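PDB 3CTK: rRNA N-glycosidase from Bougainvillea spectabilis, which belongs to the ribosome-inactivating protein family of plant proteins and folds as a single chain of mixed sheet and helices. Local coordinates for residues Y1-G9 with D43-T54; V31-Q39 with D240-S248. All blocks are in the same frame, centred on the assembly; numbering follows the deposited sequence. Where two conformers were deposited one is given.

Contact 1. Residues Y1-G9 with D43-T54; sequences YNTVSFNLG and DDKRFVLVDITT
Strands 3-7 and 47-53 are the two parallel strands of a beta-alpha-beta unit whose helix is 14-25, and they pair as neighbours, their short axes 4.7 Å apart at 20°. Six backbone hydrogen bonds define the register, running from Leu49 N to Asn2 O (2.9 Å) through to Leu8 N to Thr53 O (2.8 Å), every second residue of each strand taking part, the parallel pattern in which Val4 and Phe6 each bond two partner residues. At the start of the pair the Tyr1 ring takes Phe47 CB over the centre of one face, 4.2 Å from the centroid, and the Phe47 ring turns its edge to that face, planes at 85°: a T-shaped stack. Tyr1 OH donates to Asp43 O at 2.8 Å, fixing the far end of the ring. On the face carrying Thr3, Ser5 and Asp51, the methyl CG2 of Thr3 lies 3.6 Å from Asp51 CG, while waters link Thr3 OG1 to Asp51 OD1 and Ser5 OG to Asp51 OD2. On the other face Val4 CG2 meets Val50 CG2 at 3.5 Å, and Leu8 closes on Ile52 CG2. With CG anti to the backbone N (chi1 -175°), Asn7 brings OD1 to Gly9 N in an Asx turn. Helix 14-25 packs on Val4, Val48 and Val50, helix 132-142 on Leu8 and Ile52, and strand 59-65 continues the sheet beyond 47-53, leaving 3-7 as an outermost strand.

Contact 2. Residues V31-Q39 with D240-S248; sequences VCQLPVTLQ and DMGILKFKS
The Phe246 ring is sandwiched between Gln39 on one face, with CB 3.6 Å from the centroid, and Lys245 CG above the rim of the opposite face; Thr37 OG1 sits near the ring plane at its edge. Gln39 CG is anti to the backbone N (chi1 180°) and the chain extended beyond, so CB and CG cross the face and the amide stacks past the CD2-CE2 rim, planes 21° apart, NE2 3.5 Å from Phe246 CE2. The backbones join in a single bridge at Val36 and Leu244: Leu244 N donates to Pro35 O at 2.9 Å, nearly straight at 175° but tilted from the carbonyl plane, and Thr37 N donates to Leu244 O at 3.0 Å. A weak bond from Phe246 N reaches Thr37 OG1, which also bonds to Thr67 O. Leu244 CD1 presses against Val31 CG1 at 3.4 Å, tighter than usual for carbons, and also meets Leu34 CD1; both partners belong to the type I' turn 31-34. Across the bridge, Thr37 CG2 touches Ile243 CD1 at 3.6 Å. Helix 198-208 takes Leu244 against Ser202 and Ile205, its Trp198 NE1 bonds to Ile243 O, and the disulfide from Cys32 to Cys212 ties the turn to the chain between that helix and strand 214-222.

In the fold
The centres of contact 1 and contact 2 lie about 21 Å apart, and their segments alternate along the chain in the order 1-9, 31-39, 43-54, 240-248. Contact 1 builds the edge of the six-stranded mixed sheet, whereas contact 2 joins two irregular stretches. The two contacts share one connection: after helix 14-25 the chain passes through 31-39 before entering strand 47-53, and only three residues separate 31-39 from 43-54. The crossover that sets the first two strands side by side is therefore also held by the C-terminal tail, after some 200 intervening residues, so the N-terminal strand and the C-terminal tail pair with neighbouring parts of one connection, 43-54 and 31-39.

Contact 1. Residues Y1-G9 with D43-T54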
loop_
_atom_site.group_PDB
_atom_site.type_symbol
_atom_site.label_atom_id
_atom_site.label_comp_id
_atom_site.label_asym_id
_atom_site.label_seq_id
_atom_site.Cartn_x
_atom_site.Cartn_y
_atom_site.Cartn_z
ATOM N N TYR A 1 -13.023 -1.269 13.414
ATOM C CA TYR A 1 -12.458 -1.098 12.046
ATOM C C TYR A 1 -12.851 -2.276 11.157
ATOM O O TYR A 1 -12.933 -3.414 11.625
ATOM C CB TYR A 1 -10.929 -0.988 12.127
ATOM C CG TYR A 1 -10.448 0.152 13.000
ATOM C CD1 TYR A 1 -9.604 -0.086 14.086
ATOM C CD2 TYR A 1 -10.851 1.466 12.752
ATOM C CE1 TYR A 1 -9.173 0.957 14.910
ATOM C CE2 TYR A 1 -10.427 2.519 13.568
ATOM C CZ TYR A 1 -9.590 2.255 14.645
ATOM O OH TYR A 1 -9.172 3.282 15.460
ATOM N N ASN A 2 -13.101 -2.005 9.879
ATOM C CA ASN A 2 -13.479 -3.068 8.952
ATOM C C ASN A 2 -12.248 -3.840 8.499
ATOM O O ASN A 2 -11.132 -3.321 8.541
ATOM C CB ASN A 2 -14.197 -2.501 7.726
ATOM C CG ASN A 2 -15.472 -1.761 8.086
ATOM O OD1 ASN A 2 -16.173 -2.128 9.030
ATOM N ND2 ASN A 2 -15.786 -0.721 7.323
ATOM N N THR A 3 -12.464 -5.075 8.061
ATOM C CA THR A 3 -11.383 -5.940 7.603
ATOM C C THR A 3 -11.640 -6.493 6.204
ATOM O O THR A 3 -12.766 -6.863 5.869
ATOM C CB THR A 3 -11.202 -7.154 8.548
ATOM O OG1 THR A 3 -10.868 -6.700 9.866
ATOM C CG2 THR A 3 -10.101 -8.071 8.038
ATOM N N VAL A 4 -10.589 -6.533 5.393
ATOM C CA VAL A 4 -10.657 -7.097 4.051
ATOM C C VAL A 4 -9.623 -8.215 4.118
ATOM O O VAL A 4 -8.571 -8.043 4.735
ATOM C CB VAL A 4 -10.268 -6.071 2.966
ATOM C CG1 VAL A 4 -11.298 -4.949 2.921
ATOM C CG2 VAL A 4 -8.883 -5.508 3.249
ATOM N N SER A 5 -9.912 -9.360 3.507
ATOM C CA SER A 5 -8.981 -10.484 3.585
ATOM C C SER A 5 -8.454 -11.009 2.258
ATOM O O SER A 5 -9.122 -10.922 1.229
ATOM C CB SER A 5 -9.632 -11.637 4.351
ATOM O OG SER A 5 -10.020 -11.236 5.654
ATOM N N PHE A 6 -7.246 -11.563 2.305
ATOM C CA PHE A 6 -6.601 -12.133 1.132
ATOM C C PHE A 6 -5.774 -13.352 1.538
ATOM O O PHE A 6 -4.853 -13.247 2.349
ATOM C CB PHE A 6 -5.702 -11.091 0.461
ATOM C CG PHE A 6 -5.055 -11.571 -0.810
ATOM C CD1 PHE A 6 -5.807 -12.216 -1.790
ATOM C CD2 PHE A 6 -3.699 -11.358 -1.040
ATOM C CE1 PHE A 6 -5.218 -12.642 -2.980
ATOM C CE2 PHE A 6 -3.097 -11.779 -2.230
ATOM C CZ PHE A 6 -3.858 -12.422 -3.201
ATOM N N ASN A 7 -6.122 -14.513 0.988
ATOM C CA ASN A 7 -5.391 -15.741 1.282
ATOM C C ASN A 7 -4.420 -15.977 0.133
ATOM O O ASN A 7 -4.828 -16.034 -1.028
ATOM C CB ASN A 7 -6.356 -16.921 1.413
ATOM C CG ASN A 7 -5.655 -18.196 1.826
ATOM O OD1 ASN A 7 -4.871 -18.759 1.066
ATOM N ND2 ASN A 7 -5.926 -18.654 3.046
ATOM N N LEU A 8 -3.136 -16.113 0.457
ATOM C CA LEU A 8 -2.106 -16.297 -0.560
ATOM C C LEU A 8 -2.185 -17.616 -1.324
ATOM O O LEU A 8 -1.430 -17.837 -2.268
ATOM C CB LEU A 8 -0.718 -16.121 0.066
ATOM C CG LEU A 8 -0.500 -14.773 0.759
ATOM C CD1 LEU A 8 0.948 -14.660 1.216
ATOM C CD2 LEU A 8 -0.844 -13.633 -0.197
ATOM N N GLY A 9 -3.102 -18.484 -0.914
ATOM C CA GLY A 9 -3.284 -19.750 -1.599
ATOM C C GLY A 9 -4.376 -19.616 -2.649
ATOM O O GLY A 9 -4.671 -20.562 -3.382
ATOM N N ASP A 43 -11.629 8.982 14.680
ATOM C CA ASP A 43 -10.652 7.975 15.072
ATOM C C ASP A 43 -11.187 6.546 14.949
ATOM O O ASP A 43 -10.424 5.619 14.667
ATOM C CB ASP A 43 -10.167 8.217 16.505
ATOM C CG ASP A 43 -9.337 9.486 16.642
ATOM O OD1 ASP A 43 -8.712 9.918 15.651
ATOM O OD2 ASP A 43 -9.299 10.048 17.757
ATOM N N ASP A 44 -12.493 6.367 15.142
ATOM C CA ASP A 44 -13.105 5.040 15.065
ATOM C C ASP A 44 -13.253 4.492 13.647
ATOM O O ASP A 44 -13.666 3.344 13.467
ATOM C CB ASP A 44 -14.483 5.069 15.731
ATOM C CG ASP A 44 -15.475 5.933 14.974
ATOM O OD1 ASP A 44 -15.031 6.887 14.303
ATOM O OD2 ASP A 44 -16.693 5.673 15.066
ATOM N N LYS A 45 -12.924 5.300 12.642
ATOM C CA LYS A 45 -13.031 4.862 11.254
ATOM C C LYS A 45 -11.740 5.182 10.512
ATOM O O LYS A 45 -11.671 5.092 9.281
ATOM C CB LYS A 45 -14.201 5.567 10.567
ATOM C CG LYS A 45 -15.566 5.217 11.150
ATOM C CD LYS A 45 -16.697 5.854 10.354
ATOM C CE LYS A 45 -16.645 7.372 10.429
ATOM N NZ LYS A 45 -17.807 8.004 9.739
ATOM N N ARG A 46 -10.714 5.529 11.283
ATOM C CA ARG A 46 -9.415 5.913 10.753
ATOM C C ARG A 46 -8.605 4.809 10.073
ATOM O O ARG A 46 -7.774 5.103 9.215
ATOM C CB ARG A 46 -8.591 6.552 11.880
ATOM C CG ARG A 46 -7.215 7.088 11.483
ATOM C CD ARG A 46 -7.290 8.200 10.434
ATOM N NE ARG A 46 -5.959 8.719 10.127
ATOM C CZ ARG A 46 -5.299 9.586 10.889
ATOM N NH1 ARG A 46 -5.849 10.049 12.005
ATOM N NH2 ARG A 46 -4.074 9.967 10.552
ATOM N N PHE A 47 -8.840 3.551 10.436
ATOM C CA PHE A 47 -8.072 2.458 9.839
ATOM C C PHE A 47 -8.885 1.323 9.240
ATOM O O PHE A 47 -10.031 1.089 9.617
ATOM C CB PHE A 47 -7.118 1.841 10.875
ATOM C CG PHE A 47 -6.203 2.829 11.532
ATOM C CD1 PHE A 47 -6.485 3.317 12.806
ATOM C CD2 PHE A 47 -5.069 3.290 10.873
ATOM C CE1 PHE A 47 -5.649 4.253 13.412
ATOM C CE2 PHE A 47 -4.229 4.225 11.468
ATOM C CZ PHE A 47 -4.520 4.708 12.742
ATOM N N VAL A 48 -8.273 0.625 8.287
ATOM C CA VAL A 48 -8.887 -0.544 7.677
ATOM C C VAL A 48 -7.851 -1.639 7.893
ATOM O O VAL A 48 -6.651 -1.394 7.774
ATOM C CB VAL A 48 -9.160 -0.362 6.159
ATOM C CG1 VAL A 48 -7.884 -0.001 5.424
ATOM C CG2 VAL A 48 -9.759 -1.646 5.586
ATOM N N LEU A 49 -8.308 -2.835 8.240
ATOM C CA LEU A 49 -7.398 -3.941 8.487
ATOM C C LEU A 49 -7.370 -4.911 7.309
ATOM O O LEU A 49 -8.406 -5.243 6.733
ATOM C CB LEU A 49 -7.811 -4.669 9.771
ATOM C CG LEU A 49 -7.950 -3.751 10.994
ATOM C CD1 LEU A 49 -8.508 -4.525 12.181
ATOM C CD2 LEU A 49 -6.594 -3.153 11.334
ATOM N N VAL A 50 -6.169 -5.356 6.954
ATOM C CA VAL A 50 -5.980 -6.285 5.848
ATOM C C VAL A 50 -5.382 -7.583 6.382
ATOM O O VAL A 50 -4.216 -7.624 6.771
ATOM C CB VAL A 50 -5.034 -5.683 4.783
ATOM C CG1 VAL A 50 -4.760 -6.701 3.679
ATOM C CG2 VAL A 50 -5.656 -4.423 4.196
ATOM N N ASP A 51 -6.194 -8.636 6.408
ATOM C CA ASP A 51 -5.762 -9.943 6.899
ATOM C C ASP A 51 -5.154 -10.774 5.777
ATOM O O ASP A 51 -5.858 -11.195 4.857
ATOM C CB ASP A 51 -6.951 -10.703 7.497
ATOM C CG ASP A 51 -7.335 -10.201 8.874
ATOM O OD1 ASP A 51 -6.885 -9.102 9.265
ATOM O OD2 ASP A 51 -8.099 -10.910 9.566
ATOM N N ILE A 52 -3.849 -11.009 5.859
ATOM C CA ILE A 52 -3.147 -11.797 4.849
ATOM C C ILE A 52 -2.756 -13.133 5.459
ATOM O O ILE A 52 -2.038 -13.178 6.461
ATOM C CB ILE A 52 -1.876 -11.079 4.367
ATOM C CG1 ILE A 52 -2.243 -9.687 3.843
ATOM C CG2 ILE A 52 -1.186 -11.903 3.276
ATOM C CD1 ILE A 52 -1.041 -8.807 3.560
ATOM N N THR A 53 -3.232 -14.218 4.853
ATOM C CA THR A 53 -2.945 -15.562 5.347
ATOM C C THR A 53 -2.112 -16.355 4.342
ATOM O O THR A 53 -2.412 -16.369 3.151
ATOM C CB THR A 53 -4.250 -16.333 5.623
ATOM O OG1 THR A 53 -5.067 -15.583 6.532
ATOM C CG2 THR A 53 -3.944 -17.695 6.235
ATOM N N THR A 54 -1.073 -17.018 4.838
ATOM C CA THR A 54 -0.181 -17.815 3.995
ATOM C C THR A 54 -0.719 -19.230 3.799
ATOM O O THR A 54 -1.644 -19.650 4.492
ATOM C CB THR A 54 1.214 -17.939 4.634
ATOM O OG1 THR A 54 1.108 -18.655 5.873
ATOM C CG2 THR A 54 1.804 -16.558 4.899
HETATM O O HOH W 1 -13.479 1.182 15.087
HETATM O O HOH W 2 -12.509 0.559 8.854
HETATM O O HOH W 3 -8.842 -8.058 11.381
HETATM O O HOH W 4 -9.034 -12.900 7.613
HETATM O O HOH W 5 -3.949 -21.017 4.131
#

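Contact 2. Residues V31-Q39 with D240-S248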
loop_
_atom_site.group_PDB
_atom_site.type_symbol
_atom_site.label_atom_id
_atom_site.label_comp_id
_atom_site.label_asym_id
_atom_site.label_seq_id
_atom_site.Cartn_x
_atom_site.Cartn_y
_atom_site.Cartn_z
ATOM N N VAL A 31 -13.885 12.889 -7.854
ATOM C CA VAL A 31 -13.429 13.972 -8.715
ATOM C C VAL A 31 -13.077 13.329 -10.052
ATOM O O VAL A 31 -12.399 12.300 -10.097
ATOM C CB VAL A 31 -12.198 14.711 -8.122
ATOM C CG1 VAL A 31 -10.982 13.805 -8.108
ATOM C CG2 VAL A 31 -11.915 15.966 -8.928
ATOM N N CYS A 32 -13.563 13.928 -11.134
ATOM C CA CYS A 32 -13.341 13.406 -12.478
ATOM C C CYS A 32 -13.689 11.911 -12.545
ATOM O O CYS A 32 -12.969 11.112 -13.157
ATOM C CB CYS A 32 -11.891 13.644 -12.922
ATOM S SG CYS A 32 -11.374 15.400 -12.981
ATOM N N GLN A 33 -14.799 11.550 -11.903
ATOM C CA GLN A 33 -15.292 10.172 -11.883
ATOM C C GLN A 33 -14.343 9.158 -11.250
ATOM O O GLN A 33 -14.378 7.973 -11.593
ATOM C CB GLN A 33 -15.633 9.725 -13.307
ATOM C CG GLN A 33 -16.761 10.515 -13.941
ATOM C CD GLN A 33 -17.007 10.115 -15.383
ATOM O OE1 GLN A 33 -16.173 10.351 -16.260
ATOM N NE2 GLN A 33 -18.152 9.501 -15.633
ATOM N N LEU A 34 -13.504 9.626 -10.330
ATOM C CA LEU A 34 -12.547 8.767 -9.634
ATOM C C LEU A 34 -12.742 8.878 -8.121
ATOM O O LEU A 34 -13.116 9.935 -7.609
ATOM C CB LEU A 34 -11.113 9.181 -9.984
ATOM C CG LEU A 34 -10.638 8.962 -11.420
ATOM C CD1 LEU A 34 -9.311 9.682 -11.631
ATOM C CD2 LEU A 34 -10.486 7.473 -11.688
ATOM N N PRO A 35 -12.502 7.779 -7.387
ATOM C CA PRO A 35 -12.643 7.749 -5.927
ATOM C C PRO A 35 -11.578 8.653 -5.297
ATOM O O PRO A 35 -10.522 8.878 -5.893
ATOM C CB PRO A 35 -12.419 6.273 -5.586
ATOM C CG PRO A 35 -12.738 5.557 -6.877
ATOM C CD PRO A 35 -12.118 6.456 -7.897
ATOM N N VAL A 36 -11.860 9.167 -4.101
ATOM C CA VAL A 36 -10.932 10.050 -3.395
ATOM C C VAL A 36 -10.965 9.730 -1.899
ATOM O O VAL A 36 -12.023 9.402 -1.356
ATOM C CB VAL A 36 -11.330 11.542 -3.596
ATOM C CG1 VAL A 36 -10.340 12.456 -2.876
ATOM C CG2 VAL A 36 -11.391 11.874 -5.081
ATOM N N THR A 37 -9.813 9.806 -1.235
ATOM C CA THR A 37 -9.761 9.537 0.203
ATOM C C THR A 37 -10.150 10.797 0.980
ATOM O O THR A 37 -10.225 11.887 0.413
ATOM C CB THR A 37 -8.341 9.113 0.679
ATOM O OG1 THR A 37 -7.427 10.199 0.494
ATOM C CG2 THR A 37 -7.845 7.897 -0.093
ATOM N N LEU A 38 -10.410 10.636 2.276
ATOM C CA LEU A 38 -10.752 11.761 3.148
ATOM C C LEU A 38 -9.488 12.195 3.891
ATOM O O LEU A 38 -8.713 11.350 4.335
ATOM C CB LEU A 38 -11.802 11.347 4.183
ATOM C CG LEU A 38 -13.285 11.409 3.835
ATOM C CD1 LEU A 38 -14.102 10.929 5.028
ATOM C CD2 LEU A 38 -13.662 12.835 3.478
ATOM N N GLN A 39 -9.283 13.504 4.034
ATOM C CA GLN A 39 -8.103 14.010 4.734
ATOM C C GLN A 39 -8.197 13.766 6.237
ATOM O O GLN A 39 -7.197 13.464 6.882
ATOM C CB GLN A 39 -7.918 15.503 4.468
ATOM C CG GLN A 39 -6.705 16.094 5.178
ATOM C CD GLN A 39 -6.417 17.519 4.755
ATOM O OE1 GLN A 39 -7.321 18.263 4.388
ATOM N NE2 GLN A 39 -5.150 17.909 4.822
ATOM N N ASP A 240 -4.902 4.627 -15.285
ATOM C CA ASP A 240 -3.947 4.006 -14.366
ATOM C C ASP A 240 -4.286 4.254 -12.899
ATOM O O ASP A 240 -3.651 3.684 -12.010
ATOM C CB ASP A 240 -2.528 4.526 -14.626
ATOM C CG ASP A 240 -2.006 4.160 -15.999
ATOM O OD1 ASP A 240 -2.257 3.024 -16.454
ATOM O OD2 ASP A 240 -1.328 5.006 -16.617
ATOM N N MET A 241 -5.284 5.095 -12.642
ATOM C CA MET A 241 -5.654 5.437 -11.266
ATOM C C MET A 241 -6.715 4.563 -10.607
ATOM O O MET A 241 -7.735 4.231 -11.217
ATOM C CB MET A 241 -6.123 6.891 -11.200
ATOM C CG MET A 241 -5.122 7.903 -11.723
ATOM S SD MET A 241 -3.472 7.724 -11.004
ATOM C CE MET A 241 -3.749 8.230 -9.306
ATOM N N GLY A 242 -6.465 4.210 -9.347
ATOM C CA GLY A 242 -7.398 3.401 -8.580
ATOM C C GLY A 242 -8.171 4.275 -7.601
ATOM O O GLY A 242 -9.392 4.169 -7.480
ATOM N N ILE A 243 -7.449 5.129 -6.886
ATOM C CA ILE A 243 -8.062 6.059 -5.934
ATOM C C ILE A 243 -7.090 7.217 -5.722
ATOM O O ILE A 243 -5.875 7.010 -5.635
ATOM C CB ILE A 243 -8.392 5.381 -4.571
ATOM C CG1 ILE A 243 -9.060 6.399 -3.640
ATOM C CG2 ILE A 243 -7.128 4.834 -3.926
ATOM C CD1 ILE A 243 -9.672 5.787 -2.382
ATOM N N LEU A 244 -7.631 8.432 -5.665
ATOM C CA LEU A 244 -6.821 9.635 -5.489
ATOM C C LEU A 244 -6.710 10.092 -4.045
ATOM O O LEU A 244 -7.552 9.771 -3.203
ATOM C CB LEU A 244 -7.401 10.798 -6.301
ATOM C CG LEU A 244 -7.661 10.598 -7.798
ATOM C CD1 LEU A 244 -8.156 11.906 -8.400
ATOM C CD2 LEU A 244 -6.396 10.140 -8.492
ATOM N N LYS A 245 -5.662 10.861 -3.768
ATOM C CA LYS A 245 -5.452 11.406 -2.436
ATOM C C LYS A 245 -6.393 12.591 -2.268
ATOM O O LYS A 245 -6.750 13.258 -3.243
ATOM C CB LYS A 245 -4.000 11.865 -2.263
ATOM C CG LYS A 245 -3.684 12.444 -0.873
ATOM C CD LYS A 245 -2.229 12.907 -0.759
ATOM C CE LYS A 245 -1.975 14.195 -1.526
ATOM N NZ LYS A 245 -2.732 15.345 -0.949
ATOM N N PHE A 246 -6.793 12.836 -1.026
ATOM C CA PHE A 246 -7.695 13.931 -0.682
ATOM C C PHE A 246 -7.187 15.279 -1.180
ATOM O O PHE A 246 -6.021 15.388 -1.570
ATOM C CB PHE A 246 -7.856 14.022 0.838
ATOM C CG PHE A 246 -6.547 14.164 1.584
ATOM C CD1 PHE A 246 -5.956 13.062 2.204
ATOM C CD2 PHE A 246 -5.889 15.390 1.638
ATOM C CE1 PHE A 246 -4.724 13.180 2.866
ATOM C CE2 PHE A 246 -4.653 15.519 2.299
ATOM C CZ PHE A 246 -4.069 14.410 2.912
ATOM N N LYS A 247 -8.071 16.286 -1.148
ATOM C CA LYS A 247 -7.766 17.669 -1.537
ATOM C C LYS A 247 -8.773 18.382 -2.439
ATOM O O LYS A 247 -9.558 17.761 -3.133
ATOM C CB LYS A 247 -6.413 17.753 -2.211
ATOM C CG LYS A 247 -5.301 18.229 -1.300
ATOM C CD LYS A 247 -5.605 19.609 -0.766
ATOM C CE LYS A 247 -4.387 20.201 -0.094
ATOM N NZ LYS A 247 -4.610 21.648 0.137
ATOM N N SER A 248 -8.709 19.711 -2.428
ATOM C CA SER A 248 -9.564 20.597 -3.226
ATOM C C SER A 248 -10.847 19.933 -3.730
ATOM O O SER A 248 -11.925 20.280 -3.204
ATOM C CB SER A 248 -8.762 21.127 -4.420
ATOM O OG SER A 248 -9.491 22.107 -5.143
ATOM O OXT SER A 248 -10.755 19.073 -4.641
#